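PDB 2ZWS: neutral ceramidase from Pseudomonas aeruginosa, which hydrolyses the N-acyl linkage of ceramides to give sphingosine and a free fatty acid, and also runs the reverse synthesis, using one zinc ion per subunit. Local coordinates for residues A[289-295]-A[399-403]; A[558-562]-A[583-587]; A[307-313]-A[473-478]. One frame throughout, in Å; residues are numbered along the deposited sequence.

Contact 1. Residues A[289-295]-A[399-403]; sequences EEVLGEL and RIGQL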
ATOM      1  N   GLU A 289     -12.905  16.331 -17.744  1.00 17.41           N
ATOM      2  CA  GLU A 289     -13.917  15.607 -18.494  1.00 18.41           C
ATOM      3  C   GLU A 289     -14.892  15.006 -17.498  1.00 17.79           C
ATOM      4  O   GLU A 289     -14.460  14.286 -16.605  1.00 18.45           O
ATOM      5  CB  GLU A 289     -13.201  14.471 -19.207  1.00 20.07           C
ATOM      6  CG  GLU A 289     -13.993  13.676 -20.175  1.00 23.85           C
ATOM      7  CD  GLU A 289     -13.122  12.621 -20.806  1.00 26.80           C
ATOM      8  OE1 GLU A 289     -13.657  11.573 -21.201  1.00 28.82           O
ATOM      9  OE2 GLU A 289     -11.892  12.854 -20.905  1.00 28.26           O
ATOM     10  N   GLU A 290     -16.191  15.263 -17.625  1.00 16.28           N
ATOM     11  CA  GLU A 290     -17.139  14.581 -16.735  1.00 16.16           C
ATOM     12  C   GLU A 290     -17.267  13.106 -17.133  1.00 15.90           C
ATOM     13  O   GLU A 290     -17.402  12.788 -18.321  1.00 15.27           O
ATOM     14  CB  GLU A 290     -18.520  15.246 -16.707  1.00 16.67           C
ATOM     15  CG  GLU A 290     -19.428  14.610 -15.670  1.00 15.83           C
ATOM     16  CD  GLU A 290     -20.675  15.401 -15.381  1.00 17.26           C
ATOM     17  OE1 GLU A 290     -20.974  16.343 -16.152  1.00 20.60           O
ATOM     18  OE2 GLU A 290     -21.366  15.047 -14.402  1.00 17.34           O
ATOM     19  N   VAL A 291     -17.224  12.228 -16.135  1.00 15.22           N
ATOM     20  CA  VAL A 291     -17.460  10.792 -16.331  1.00 15.59           C
ATOM     21  C   VAL A 291     -18.964  10.545 -16.363  1.00 16.02           C
ATOM     22  O   VAL A 291     -19.688  10.914 -15.449  1.00 16.35           O
ATOM     23  CB  VAL A 291     -16.781   9.988 -15.211  1.00 15.86           C
ATOM     24  CG1 VAL A 291     -17.081   8.480 -15.334  1.00 16.61           C
ATOM     25  CG2 VAL A 291     -15.278  10.242 -15.229  1.00 16.04           C
ATOM     26  N   LEU A 292     -19.425   9.941 -17.452  1.00 16.06           N
ATOM     27  CA  LEU A 292     -20.823   9.598 -17.643  1.00 16.79           C
ATOM     28  C   LEU A 292     -20.967   8.215 -18.244  1.00 16.43           C
ATOM     29  O   LEU A 292     -20.150   7.794 -19.077  1.00 17.19           O
ATOM     30  CB  LEU A 292     -21.502  10.612 -18.578  1.00 17.25           C
ATOM     31  CG  LEU A 292     -21.533  12.056 -18.068  1.00 19.11           C
ATOM     32  CD1 LEU A 292     -21.993  13.000 -19.180  1.00 19.71           C
ATOM     33  CD2 LEU A 292     -22.407  12.184 -16.820  1.00 18.16           C
ATOM     34  N   GLY A 293     -22.012   7.517 -17.832  1.00 16.50           N
ATOM     35  CA  GLY A 293     -22.306   6.203 -18.393  1.00 16.64           C
ATOM     36  C   GLY A 293     -22.322   5.093 -17.353  1.00 16.90           C
ATOM     37  O   GLY A 293     -22.214   5.339 -16.131  1.00 17.07           O
ATOM     38  N   GLU A 294     -22.455   3.868 -17.847  1.00 16.83           N
ATOM     39  CA  GLU A 294     -22.705   2.717 -16.992  1.00 17.98           C
ATOM     40  C   GLU A 294     -21.534   2.355 -16.092  1.00 16.55           C
ATOM     41  O   GLU A 294     -20.395   2.692 -16.385  1.00 16.25           O
ATOM     42  CB  GLU A 294     -23.103   1.507 -17.831  1.00 18.99           C
ATOM     43  CG  GLU A 294     -21.980   0.892 -18.595  1.00 21.45           C
ATOM     44  CD  GLU A 294     -22.385  -0.360 -19.385  1.00 22.62           C
ATOM     45  OE1 GLU A 294     -21.905  -0.489 -20.515  1.00 29.24           O
ATOM     46  OE2 GLU A 294     -23.147  -1.217 -18.894  1.00 26.84           O
ATOM     47  N   LEU A 295     -21.853   1.667 -15.008  1.00 15.94           N
ATOM     48  CA  LEU A 295     -20.854   0.938 -14.242  1.00 15.46           C
ATOM     49  C   LEU A 295     -20.946  -0.530 -14.643  1.00 15.44           C
ATOM     50  O   LEU A 295     -22.035  -1.073 -14.819  1.00 15.79           O
ATOM     51  CB  LEU A 295     -21.124   1.057 -12.733  1.00 15.01           C
ATOM     52  CG  LEU A 295     -21.130   2.468 -12.129  1.00 16.16           C
ATOM     53  CD1 LEU A 295     -21.252   2.370 -10.616  1.00 16.17           C
ATOM     54  CD2 LEU A 295     -19.908   3.277 -12.538  1.00 16.19           C
ATOM     55  N   ARG A 399     -15.564  -0.906 -15.311  1.00 13.51           N
ATOM     56  CA  ARG A 399     -15.911   0.168 -16.231  1.00 13.91           C
ATOM     57  C   ARG A 399     -16.635   1.239 -15.398  1.00 14.50           C
ATOM     58  O   ARG A 399     -17.590   0.930 -14.665  1.00 14.37           O
ATOM     59  CB  ARG A 399     -16.841  -0.316 -17.352  1.00 14.70           C
ATOM     60  CG  ARG A 399     -17.406   0.888 -18.118  1.00 15.94           C
ATOM     61  CD  ARG A 399     -18.267   0.519 -19.294  1.00 17.48           C
ATOM     62  NE  ARG A 399     -18.568   1.741 -20.041  1.00 17.35           N
ATOM     63  CZ  ARG A 399     -18.861   1.784 -21.342  1.00 19.93           C
ATOM     64  NH1 ARG A 399     -18.949   0.658 -22.049  1.00 21.16           N
ATOM     65  NH2 ARG A 399     -19.082   2.957 -21.928  1.00 21.00           N
ATOM     66  N   ILE A 400     -16.158   2.482 -15.498  1.00 14.83           N
ATOM     67  CA  ILE A 400     -16.774   3.601 -14.805  1.00 15.52           C
ATOM     68  C   ILE A 400     -17.053   4.659 -15.885  1.00 15.06           C
ATOM     69  O   ILE A 400     -16.161   5.430 -16.242  1.00 15.31           O
ATOM     70  CB  ILE A 400     -15.853   4.160 -13.663  1.00 16.21           C
ATOM     71  CG1 ILE A 400     -15.429   3.050 -12.683  1.00 16.10           C
ATOM     72  CG2 ILE A 400     -16.558   5.275 -12.928  1.00 17.26           C
ATOM     73  CD1 ILE A 400     -14.268   3.465 -11.758  1.00 16.34           C
ATOM     74  N   GLY A 401     -18.259   4.636 -16.467  1.00 15.20           N
ATOM     75  CA  GLY A 401     -18.525   5.486 -17.636  1.00 15.80           C
ATOM     76  C   GLY A 401     -17.549   5.225 -18.779  1.00 14.91           C
ATOM     77  O   GLY A 401     -17.349   4.062 -19.186  1.00 16.10           O
ATOM     78  N   GLN A 402     -16.911   6.276 -19.299  1.00 14.05           N
ATOM     79  CA  GLN A 402     -15.934   6.077 -20.397  1.00 14.12           C
ATOM     80  C   GLN A 402     -14.550   5.652 -19.907  1.00 14.17           C
ATOM     81  O   GLN A 402     -13.594   5.601 -20.695  1.00 14.57           O
ATOM     82  CB  GLN A 402     -15.813   7.353 -21.248  1.00 14.16           C
ATOM     83  CG  GLN A 402     -15.095   8.522 -20.543  1.00 15.30           C
ATOM     84  CD  GLN A 402     -16.015   9.533 -19.848  1.00 16.70           C
ATOM     85  OE1 GLN A 402     -15.713  10.737 -19.841  1.00 19.51           O
ATOM     86  NE2 GLN A 402     -17.083   9.063 -19.229  1.00 14.29           N
ATOM     87  N   LEU A 403     -14.436   5.380 -18.606  1.00 14.73           N
ATOM     88  CA  LEU A 403     -13.173   4.913 -18.011  0.60 13.95           C
ATOM     89  C   LEU A 403     -13.174   3.420 -17.810  1.00 13.68           C
ATOM     90  O   LEU A 403     -14.193   2.839 -17.454  1.00 14.62           O
ATOM     91  CB  LEU A 403     -12.973   5.501 -16.619  0.60 14.00           C
ATOM     92  CG  LEU A 403     -13.131   6.996 -16.466  0.60 13.27           C
ATOM     93  CD1 LEU A 403     -12.814   7.367 -15.009  0.60 14.77           C
ATOM     94  CD2 LEU A 403     -12.226   7.738 -17.434  0.60 11.80           C
TER
HETATM   95  O   HOH W   1     -19.754   5.685 -21.020  1.00 19.69           O
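Val-291 and Gly-401 pack closely in the apolar part of the contact. The CG1 methyl of Val-291 lies 3.3 Å from Ile-400 O, and the Leu-292 carbonyl O stands 3.2 Å from Gly-401 CA; Gly-401, at positive phi (57°), turns its bare alpha carbon to Leu-292 O and the Val-291 methyl. Val-291 divides its methyls between two neighbours: CG1, anti to the backbone N (chi1 176°), faces Ile-400 CG2, while CG2 reaches Leu-403 CD1 at 3.8 Å. Leu-295 CD2 packs against Ile-400 from the next strand. Gly-401 is the second residue of a type II' turn from Ile-400 to Leu-403, the hairpin joining strands 392-400 and 403-407, and its N donates to Glu-294 O at 2.9 Å. Beside this turn, Leu-295 pairs with Ile-400 in antiparallel, non-hydrogen-bonded register, at the edge of a four-stranded mixed sheet. The other side is polar and looser. Arg-399 NE returns to Gly-401 O at 2.8 Å, and a water lying in the guanidinium plane accepts from NH2 and donates to Leu-292 O. Glu-294 OE1 lies over a guanidinium face, 3.5 Å from Arg-399 NH1, a salt bridge of charges alone, while Glu-294 OE2 turns to Arg-489.

Contact 2. Residues A[558-562]-A[583-587]; sequences TFLEV and DTQYR. With MG (magnesium ion), chain C.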
ATOM      1  N   THR A 558      -4.608   5.933  19.487  1.00 15.27           N
ATOM      2  CA  THR A 558      -3.290   6.520  19.362  1.00 14.80           C
ATOM      3  C   THR A 558      -2.377   6.172  20.525  1.00 14.68           C
ATOM      4  O   THR A 558      -2.815   5.920  21.641  1.00 14.67           O
ATOM      5  CB  THR A 558      -3.398   8.081  19.227  1.00 15.27           C
ATOM      6  OG1 THR A 558      -2.108   8.661  18.987  1.00 15.22           O
ATOM      7  CG2 THR A 558      -4.086   8.709  20.463  1.00 16.00           C
ATOM      8  N   PHE A 559      -1.086   6.146  20.257  1.00 13.56           N
ATOM      9  CA  PHE A 559      -0.092   6.008  21.326  1.00 14.16           C
ATOM     10  C   PHE A 559       0.262   7.330  21.970  1.00 14.66           C
ATOM     11  O   PHE A 559       0.978   7.354  22.988  1.00 15.23           O
ATOM     12  CB  PHE A 559       1.183   5.343  20.781  1.00 14.17           C
ATOM     13  CG  PHE A 559       1.008   3.880  20.471  1.00 14.25           C
ATOM     14  CD1 PHE A 559       1.034   2.933  21.505  1.00 13.94           C
ATOM     15  CD2 PHE A 559       0.763   3.440  19.166  1.00 13.78           C
ATOM     16  CE1 PHE A 559       0.862   1.585  21.246  1.00 14.83           C
ATOM     17  CE2 PHE A 559       0.590   2.081  18.894  1.00 13.40           C
ATOM     18  CZ  PHE A 559       0.617   1.144  19.945  1.00 14.20           C
ATOM     19  N   LEU A 560      -0.203   8.431  21.387  1.00 14.38           N
ATOM     20  CA  LEU A 560       0.202   9.744  21.861  1.00 14.55           C
ATOM     21  C   LEU A 560      -0.807  10.806  21.467  1.00 14.91           C
ATOM     22  O   LEU A 560      -1.482  10.719  20.446  1.00 14.39           O
ATOM     23  CB  LEU A 560       1.582  10.132  21.319  1.00 14.24           C
ATOM     24  CG  LEU A 560       1.691  10.530  19.838  1.00 12.44           C
ATOM     25  CD1 LEU A 560       1.521  12.053  19.621  1.00 14.92           C
ATOM     26  CD2 LEU A 560       2.980   9.993  19.208  1.00 13.61           C
ATOM     27  N   GLU A 561      -0.851  11.842  22.280  1.00 15.04           N
ATOM     28  CA  GLU A 561      -1.651  13.026  21.998  1.00 16.67           C
ATOM     29  C   GLU A 561      -0.813  14.230  22.388  1.00 16.96           C
ATOM     30  O   GLU A 561      -0.166  14.209  23.441  1.00 17.55           O
ATOM     31  CB  GLU A 561      -2.948  12.992  22.813  1.00 16.97           C
ATOM     32  CG  GLU A 561      -4.019  12.064  22.230  1.00 17.75           C
ATOM     33  CD  GLU A 561      -5.249  11.882  23.129  1.00 20.06           C
ATOM     34  OE1 GLU A 561      -5.237  12.335  24.304  1.00 23.28           O
ATOM     35  OE2 GLU A 561      -6.221  11.255  22.647  1.00 24.58           O
ATOM     36  N   VAL A 562      -0.806  15.261  21.541  1.00 17.35           N
ATOM     37  CA  VAL A 562      -0.329  16.598  21.907  1.00 16.75           C
ATOM     38  C   VAL A 562      -1.570  17.382  22.263  1.00 18.17           C
ATOM     39  O   VAL A 562      -2.475  17.512  21.426  1.00 17.68           O
ATOM     40  CB  VAL A 562       0.422  17.309  20.776  1.00 16.87           C
ATOM     41  CG1 VAL A 562       0.969  18.624  21.273  1.00 17.72           C
ATOM     42  CG2 VAL A 562       1.581  16.451  20.293  1.00 14.87           C
ATOM     43  N   ASP A 583       3.987  15.563  12.040  1.00 13.53           N
ATOM     44  CA  ASP A 583       4.825  16.320  12.982  1.00 14.21           C
ATOM     45  C   ASP A 583       5.178  15.524  14.237  1.00 14.07           C
ATOM     46  O   ASP A 583       5.985  15.987  15.042  1.00 14.93           O
ATOM     47  CB  ASP A 583       4.173  17.626  13.414  1.00 15.54           C
ATOM     48  CG  ASP A 583       4.033  18.604  12.290  1.00 17.95           C
ATOM     49  OD1 ASP A 583       4.866  18.581  11.361  1.00 22.32           O
ATOM     50  OD2 ASP A 583       3.074  19.403  12.351  1.00 20.26           O
ATOM     51  N   THR A 584       4.567  14.350  14.421  1.00 13.44           N
ATOM     52  CA  THR A 584       4.830  13.527  15.629  1.00 13.53           C
ATOM     53  C   THR A 584       5.513  12.205  15.281  1.00 13.38           C
ATOM     54  O   THR A 584       5.336  11.677  14.176  1.00 12.38           O
ATOM     55  CB  THR A 584       3.544  13.207  16.440  1.00 13.94           C
ATOM     56  OG1 THR A 584       2.665  12.410  15.629  1.00 14.05           O
ATOM     57  CG2 THR A 584       2.845  14.471  16.828  1.00 16.02           C
ATOM     58  N   GLN A 585       6.315  11.699  16.228  1.00 13.07           N
ATOM     59  CA  GLN A 585       6.855  10.352  16.128  1.00 14.00           C
ATOM     60  C   GLN A 585       6.696   9.637  17.449  1.00 13.21           C
ATOM     61  O   GLN A 585       6.747  10.260  18.502  1.00 14.38           O
ATOM     62  CB  GLN A 585       8.329  10.391  15.724  1.00 14.30           C
ATOM     63  CG  GLN A 585       8.543  11.081  14.355  1.00 15.17           C
ATOM     64  CD  GLN A 585       9.993  11.082  13.836  1.00 17.83           C
ATOM     65  OE1 GLN A 585      10.266  11.645  12.776  1.00 25.52           O
ATOM     66  NE2 GLN A 585      10.903  10.486  14.559  1.00 19.59           N
ATOM     67  N   TYR A 586       6.513   8.321  17.352  1.00 13.47           N
ATOM     68  CA  TYR A 586       6.439   7.402  18.487  1.00 13.17           C
ATOM     69  C   TYR A 586       7.488   6.334  18.267  1.00 13.42           C
ATOM     70  O   TYR A 586       7.509   5.701  17.212  1.00 12.01           O
ATOM     71  CB  TYR A 586       5.041   6.759  18.566  1.00 14.13           C
ATOM     72  CG  TYR A 586       4.993   5.462  19.357  1.00 13.75           C
ATOM     73  CD1 TYR A 586       5.000   5.474  20.762  1.00 16.26           C
ATOM     74  CD2 TYR A 586       4.935   4.213  18.702  1.00 15.89           C
ATOM     75  CE1 TYR A 586       4.943   4.289  21.492  1.00 14.87           C
ATOM     76  CE2 TYR A 586       4.913   3.007  19.433  1.00 14.51           C
ATOM     77  CZ  TYR A 586       4.893   3.063  20.829  1.00 14.61           C
ATOM     78  OH  TYR A 586       4.870   1.868  21.525  1.00 16.22           O
ATOM     79  N   ARG A 587       8.401   6.203  19.225  1.00 13.45           N
ATOM     80  CA  ARG A 587       9.455   5.185  19.139  0.60 14.65           C
ATOM     81  C   ARG A 587       9.424   4.323  20.381  1.00 13.91           C
ATOM     82  O   ARG A 587       9.336   4.841  21.489  1.00 15.13           O
ATOM     83  CB  ARG A 587      10.844   5.814  19.002  0.60 15.03           C
ATOM     84  CG  ARG A 587      11.919   4.772  18.647  0.60 16.97           C
ATOM     85  CD  ARG A 587      13.327   5.335  18.412  0.60 17.71           C
ATOM     86  NE  ARG A 587      13.348   6.326  17.336  0.60 21.27           N
ATOM     87  CZ  ARG A 587      13.461   6.063  16.031  0.60 22.81           C
ATOM     88  NH1 ARG A 587      13.594   4.815  15.574  0.60 23.84           N
ATOM     89  NH2 ARG A 587      13.444   7.074  15.175  0.60 23.18           N
TER
HETATM   90 MG    MG C 648       3.228  10.829  13.797  1.00 13.08          MG
HETATM   91  O   HOH W   2       3.641   9.059  15.567  1.00 16.09           O
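Phe-559 and Tyr-586 lie nearly flat against each other, their planes 9° apart and their centroids separated by 4.5 Å in an offset stack. The displacement brings Phe-559 CG over the centre of the tyrosine ring, whereas Tyr-586 CZ sits toward the rim of the phenylalanine face. Phe-559 CB shares that same tyrosine face in a CH-pi contact, 4.0 Å from the centroid. Tyr-586 swings its ring anti to the backbone N (chi1 159°), which carries it across to the phenylalanine. Leu-560 sits beside the stack: CD2 meets Tyr-586 CB at 3.9 Å, and CD1 turns to the CG2 methyl of Thr-584. That methyl also slides past Val-562 CG2. With chi1 at 64°, Thr-584 presents its methyl to these apolar groups and points OG1 at the magnesium ion, 2.5 Å away, while its own carbonyl O binds at 2.3 Å. Thr-584 OG1 is also hydrogen-bonded to Thr-578 O. The axes of 560-562 and 584-587 approach to 8.8 Å; their strands belong to two different sheets whose facing side chains form the core of a beta-sandwich, beside which His-37, Asp-579, Asp-581 and Thr-584 bind the magnesium ion, His-37 coming from the N-terminal part of the chain.

Contact 3. Residues A[307-313]-A[473-478]; sequences LPIRPEF and AAYQQL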
ATOM      1  N   LEU A 307      -0.442 -22.063 -18.560  1.00 22.16           N
ATOM      2  CA  LEU A 307      -1.368 -21.211 -19.277  1.00 21.97           C
ATOM      3  C   LEU A 307      -0.957 -21.017 -20.735  1.00 21.89           C
ATOM      4  O   LEU A 307       0.117 -20.487 -21.002  1.00 22.39           O
ATOM      5  CB  LEU A 307      -1.476 -19.843 -18.591  1.00 21.10           C
ATOM      6  CG  LEU A 307      -2.469 -18.847 -19.191  1.00 21.70           C
ATOM      7  CD1 LEU A 307      -3.903 -19.333 -19.046  1.00 22.88           C
ATOM      8  CD2 LEU A 307      -2.294 -17.488 -18.496  1.00 20.32           C
ATOM      9  N   PRO A 308      -1.823 -21.423 -21.680  1.00 22.50           N
ATOM     10  CA  PRO A 308      -1.509 -21.216 -23.093  1.00 22.58           C
ATOM     11  C   PRO A 308      -1.616 -19.749 -23.485  1.00 22.74           C
ATOM     12  O   PRO A 308      -2.551 -19.054 -23.072  1.00 23.17           O
ATOM     13  CB  PRO A 308      -2.603 -22.019 -23.817  1.00 21.84           C
ATOM     14  CG  PRO A 308      -3.174 -22.933 -22.785  1.00 23.68           C
ATOM     15  CD  PRO A 308      -3.116 -22.112 -21.524  1.00 23.03           C
ATOM     16  N   ILE A 309      -0.658 -19.284 -24.274  1.00 22.48           N
ATOM     17  CA  ILE A 309      -0.676 -17.927 -24.791  1.00 22.56           C
ATOM     18  C   ILE A 309      -0.764 -17.947 -26.310  1.00 23.06           C
ATOM     19  O   ILE A 309       0.055 -18.592 -26.989  1.00 23.55           O
ATOM     20  CB  ILE A 309       0.574 -17.119 -24.371  1.00 22.72           C
ATOM     21  CG1 ILE A 309       0.861 -17.339 -22.882  1.00 23.18           C
ATOM     22  CG2 ILE A 309       0.357 -15.637 -24.690  1.00 22.08           C
ATOM     23  CD1 ILE A 309       2.229 -16.980 -22.440  1.00 24.36           C
ATOM     24  N   ARG A 310      -1.743 -17.224 -26.838  1.00 23.10           N
ATOM     25  CA  ARG A 310      -1.982 -17.211 -28.287  1.00 23.55           C
ATOM     26  C   ARG A 310      -0.878 -16.436 -29.019  1.00 24.48           C
ATOM     27  O   ARG A 310      -0.327 -15.470 -28.481  1.00 23.90           O
ATOM     28  CB  ARG A 310      -3.369 -16.638 -28.599  1.00 23.68           C
ATOM     29  CG  ARG A 310      -4.508 -17.417 -27.926  1.00 23.48           C
ATOM     30  CD  ARG A 310      -5.857 -17.077 -28.516  1.00 22.84           C
ATOM     31  NE  ARG A 310      -6.193 -15.655 -28.402  1.00 23.00           N
ATOM     32  CZ  ARG A 310      -6.747 -15.089 -27.328  1.00 22.72           C
ATOM     33  NH1 ARG A 310      -7.022 -15.813 -26.246  1.00 21.64           N
ATOM     34  NH2 ARG A 310      -7.018 -13.800 -27.346  1.00 24.35           N
ATOM     35  N   PRO A 311      -0.529 -16.874 -30.251  1.00 25.32           N
ATOM     36  CA  PRO A 311       0.551 -16.216 -30.999  1.00 26.14           C
ATOM     37  C   PRO A 311       0.433 -14.702 -31.200  1.00 26.28           C
ATOM     38  O   PRO A 311       1.464 -14.038 -31.311  1.00 27.09           O
ATOM     39  CB  PRO A 311       0.552 -16.940 -32.363  1.00 26.27           C
ATOM     40  CG  PRO A 311      -0.664 -17.777 -32.411  1.00 26.15           C
ATOM     41  CD  PRO A 311      -1.074 -18.035 -30.981  1.00 25.72           C
ATOM     42  N   GLU A 312      -0.791 -14.169 -31.244  1.00 27.00           N
ATOM     43  CA  GLU A 312      -0.985 -12.722 -31.384  0.60 28.25           C
ATOM     44  C   GLU A 312      -0.283 -11.901 -30.292  1.00 27.07           C
ATOM     45  O   GLU A 312      -0.008 -10.715 -30.490  1.00 27.32           O
ATOM     46  CB  GLU A 312      -2.478 -12.369 -31.460  0.60 27.34           C
ATOM     47  CG  GLU A 312      -3.350 -13.051 -30.417  0.60 29.57           C
ATOM     48  CD  GLU A 312      -4.812 -13.175 -30.825  0.60 22.48           C
ATOM     49  OE1 GLU A 312      -5.412 -12.157 -31.225  0.60 33.11           O
ATOM     50  OE2 GLU A 312      -5.369 -14.292 -30.732  0.60 29.57           O
ATOM     51  N   PHE A 313       0.027 -12.532 -29.160  1.00 26.74           N
ATOM     52  CA  PHE A 313       0.643 -11.828 -28.020  1.00 26.12           C
ATOM     53  C   PHE A 313       2.129 -12.120 -27.811  1.00 26.67           C
ATOM     54  O   PHE A 313       2.794 -11.457 -27.014  1.00 26.21           O
ATOM     55  CB  PHE A 313      -0.146 -12.136 -26.739  1.00 24.94           C
ATOM     56  CG  PHE A 313      -1.591 -11.774 -26.839  1.00 23.61           C
ATOM     57  CD1 PHE A 313      -2.558 -12.755 -27.077  1.00 22.91           C
ATOM     58  CD2 PHE A 313      -1.994 -10.447 -26.711  1.00 22.53           C
ATOM     59  CE1 PHE A 313      -3.910 -12.414 -27.199  1.00 21.53           C
ATOM     60  CE2 PHE A 313      -3.345 -10.095 -26.827  1.00 22.08           C
ATOM     61  CZ  PHE A 313      -4.309 -11.080 -27.070  1.00 21.65           C
ATOM     62  N   ALA A 473       3.015 -11.164 -21.916  1.00 15.61           N
ATOM     63  CA  ALA A 473       2.116 -11.560 -23.011  1.00 15.45           C
ATOM     64  C   ALA A 473       0.855 -12.222 -22.440  1.00 15.42           C
ATOM     65  O   ALA A 473      -0.268 -11.935 -22.902  1.00 15.73           O
ATOM     66  CB  ALA A 473       2.848 -12.516 -23.958  1.00 16.38           C
ATOM     67  N   ALA A 474       1.040 -13.050 -21.414  1.00 15.23           N
ATOM     68  CA  ALA A 474      -0.098 -13.716 -20.728  1.00 14.97           C
ATOM     69  C   ALA A 474      -1.039 -12.679 -20.137  1.00 14.41           C
ATOM     70  O   ALA A 474      -2.268 -12.763 -20.327  1.00 14.74           O
ATOM     71  CB  ALA A 474       0.389 -14.643 -19.616  1.00 15.64           C
ATOM     72  N   TYR A 475      -0.477 -11.715 -19.399  1.00 13.27           N
ATOM     73  CA  TYR A 475      -1.342 -10.669 -18.817  1.00 12.50           C
ATOM     74  C   TYR A 475      -2.043  -9.863 -19.906  1.00 13.44           C
ATOM     75  O   TYR A 475      -3.204  -9.510 -19.764  1.00 13.16           O
ATOM     76  CB  TYR A 475      -0.542  -9.750 -17.918  1.00 13.16           C
ATOM     77  CG  TYR A 475      -0.301 -10.276 -16.532  1.00 12.67           C
ATOM     78  CD1 TYR A 475      -1.331 -10.302 -15.585  1.00 12.15           C
ATOM     79  CD2 TYR A 475       0.970 -10.712 -16.144  1.00 12.42           C
ATOM     80  CE1 TYR A 475      -1.105 -10.762 -14.297  1.00 13.47           C
ATOM     81  CE2 TYR A 475       1.220 -11.149 -14.860  1.00 13.04           C
ATOM     82  CZ  TYR A 475       0.167 -11.172 -13.926  1.00 14.17           C
ATOM     83  OH  TYR A 475       0.374 -11.586 -12.629  1.00 14.40           O
ATOM     84  N   GLN A 476      -1.349  -9.582 -21.012  1.00 13.70           N
ATOM     85  CA  GLN A 476      -1.980  -8.806 -22.061  1.00 14.42           C
ATOM     86  C   GLN A 476      -3.164  -9.586 -22.655  1.00 14.41           C
ATOM     87  O   GLN A 476      -4.253  -9.021 -22.835  1.00 15.31           O
ATOM     88  CB  GLN A 476      -0.970  -8.439 -23.153  1.00 14.46           C
ATOM     89  CG  GLN A 476      -1.468  -7.401 -24.133  1.00 16.54           C
ATOM     90  CD  GLN A 476      -0.337  -6.704 -24.853  1.00 18.61           C
ATOM     91  OE1 GLN A 476       0.646  -6.281 -24.232  1.00 19.73           O
ATOM     92  NE2 GLN A 476      -0.475  -6.561 -26.171  1.00 20.23           N
ATOM     93  N   GLN A 477      -2.964 -10.871 -22.905  1.00 15.01           N
ATOM     94  CA  GLN A 477      -4.043 -11.725 -23.410  1.00 14.41           C
ATOM     95  C   GLN A 477      -5.232 -11.747 -22.454  1.00 14.18           C
ATOM     96  O   GLN A 477      -6.377 -11.618 -22.880  1.00 14.72           O
ATOM     97  CB  GLN A 477      -3.539 -13.146 -23.561  1.00 15.78           C
ATOM     98  CG  GLN A 477      -4.613 -14.147 -23.936  1.00 17.32           C
ATOM     99  CD  GLN A 477      -4.017 -15.494 -24.186  1.00 20.19           C
ATOM    100  OE1 GLN A 477      -4.195 -16.427 -23.394  1.00 24.53           O
ATOM    101  NE2 GLN A 477      -3.255 -15.598 -25.257  1.00 19.69           N
ATOM    102  N   LEU A 478      -4.935 -11.920 -21.163  1.00 13.54           N
ATOM    103  CA  LEU A 478      -5.987 -12.014 -20.149  1.00 13.57           C
ATOM    104  C   LEU A 478      -6.824 -10.735 -20.077  1.00 13.71           C
ATOM    105  O   LEU A 478      -8.071 -10.787 -20.017  1.00 14.28           O
ATOM    106  CB  LEU A 478      -5.377 -12.346 -18.792  1.00 13.86           C
ATOM    107  CG  LEU A 478      -4.762 -13.747 -18.691  1.00 15.41           C
ATOM    108  CD1 LEU A 478      -3.995 -13.903 -17.389  1.00 14.49           C
ATOM    109  CD2 LEU A 478      -5.782 -14.851 -18.846  1.00 15.88           C
TER
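Gln-477 is covered by Phe-313 and Arg-310, which are themselves neighbours, the guanidinium carbon lying at the edge of the phenylalanine ring. The flat groups of these three residues give the contact its main shape. The phenylalanine ring covers the helix backbone: Gln-477 CA stands over the centre of the ring face, 3.7 Å from its centroid, a CH-pi contact. Gln-477 CB approaches the same face, while the CG of Gln-476 touches Phe-313 CD2 obliquely. Next to the phenylalanine, the guanidinium of Arg-310 is stacked on the glutamine amide, their planes 12° apart and Arg-310 NH1 3.7 Å from Gln-477 CD. The glutamine chain is extended, with CG anti to the backbone N (chi1 174°), which carries the amide out from the helix to the backbone of residues 308-310.

Charge pairs surround the arginine. A bend at chi3 turns its NE to Glu-312 OE2, which in the conformer described accepts at 2.8 Å in the guanidinium plane with an N-H...O angle of 167°; NH2 forms a second salt bridge, to Asp-481 farther along the same helix. The two carboxylates would help to orient the guanidinium while its face rests on the amide.

The apolar pairs involve Ala-473, Ala-474 and Leu-478 of the helix. Leu-307 CD2 reaches Leu-478 CD1 tip to tip and also touches Ala-474 CB, each at 4.1 Å. Ile-309 spans two helix residues, CG2 against Ala-473 CB and CD1 against Ala-474 CB. At the alanines the chains come close: Phe-313 O is 3.2 Å from Ala-473 CB.

Away from the catalytic and metal sites, the arrangement is a short strand, 308-309, and its following turn packed at the periphery of the molecule on helix 471-488, whose opposite side carries Tyr-475 toward strand 392-400.

How the contacts relate
From the N terminus, residues 289-295 come first, then 307-313, and the partners follow in the same order, 399-403 and 473-478. Contacts 1 and 3 therefore cross: contact 1 closes a loop of 103 residues and contact 3 one of 159, with no touch between them and nearest atoms about 13 Å apart. Strands 295-303 and 392-400 lead from contact 1 to side chains that touch the helix of contact 3, so both join onto the same four-stranded sheet. Contact 2 follows in series, closing only 20 residues in the C-terminal domain. Its centre is about 50 Å from that of contact 3, on the opposite side of the chain's centre; it ties together the two sheets of the sandwich.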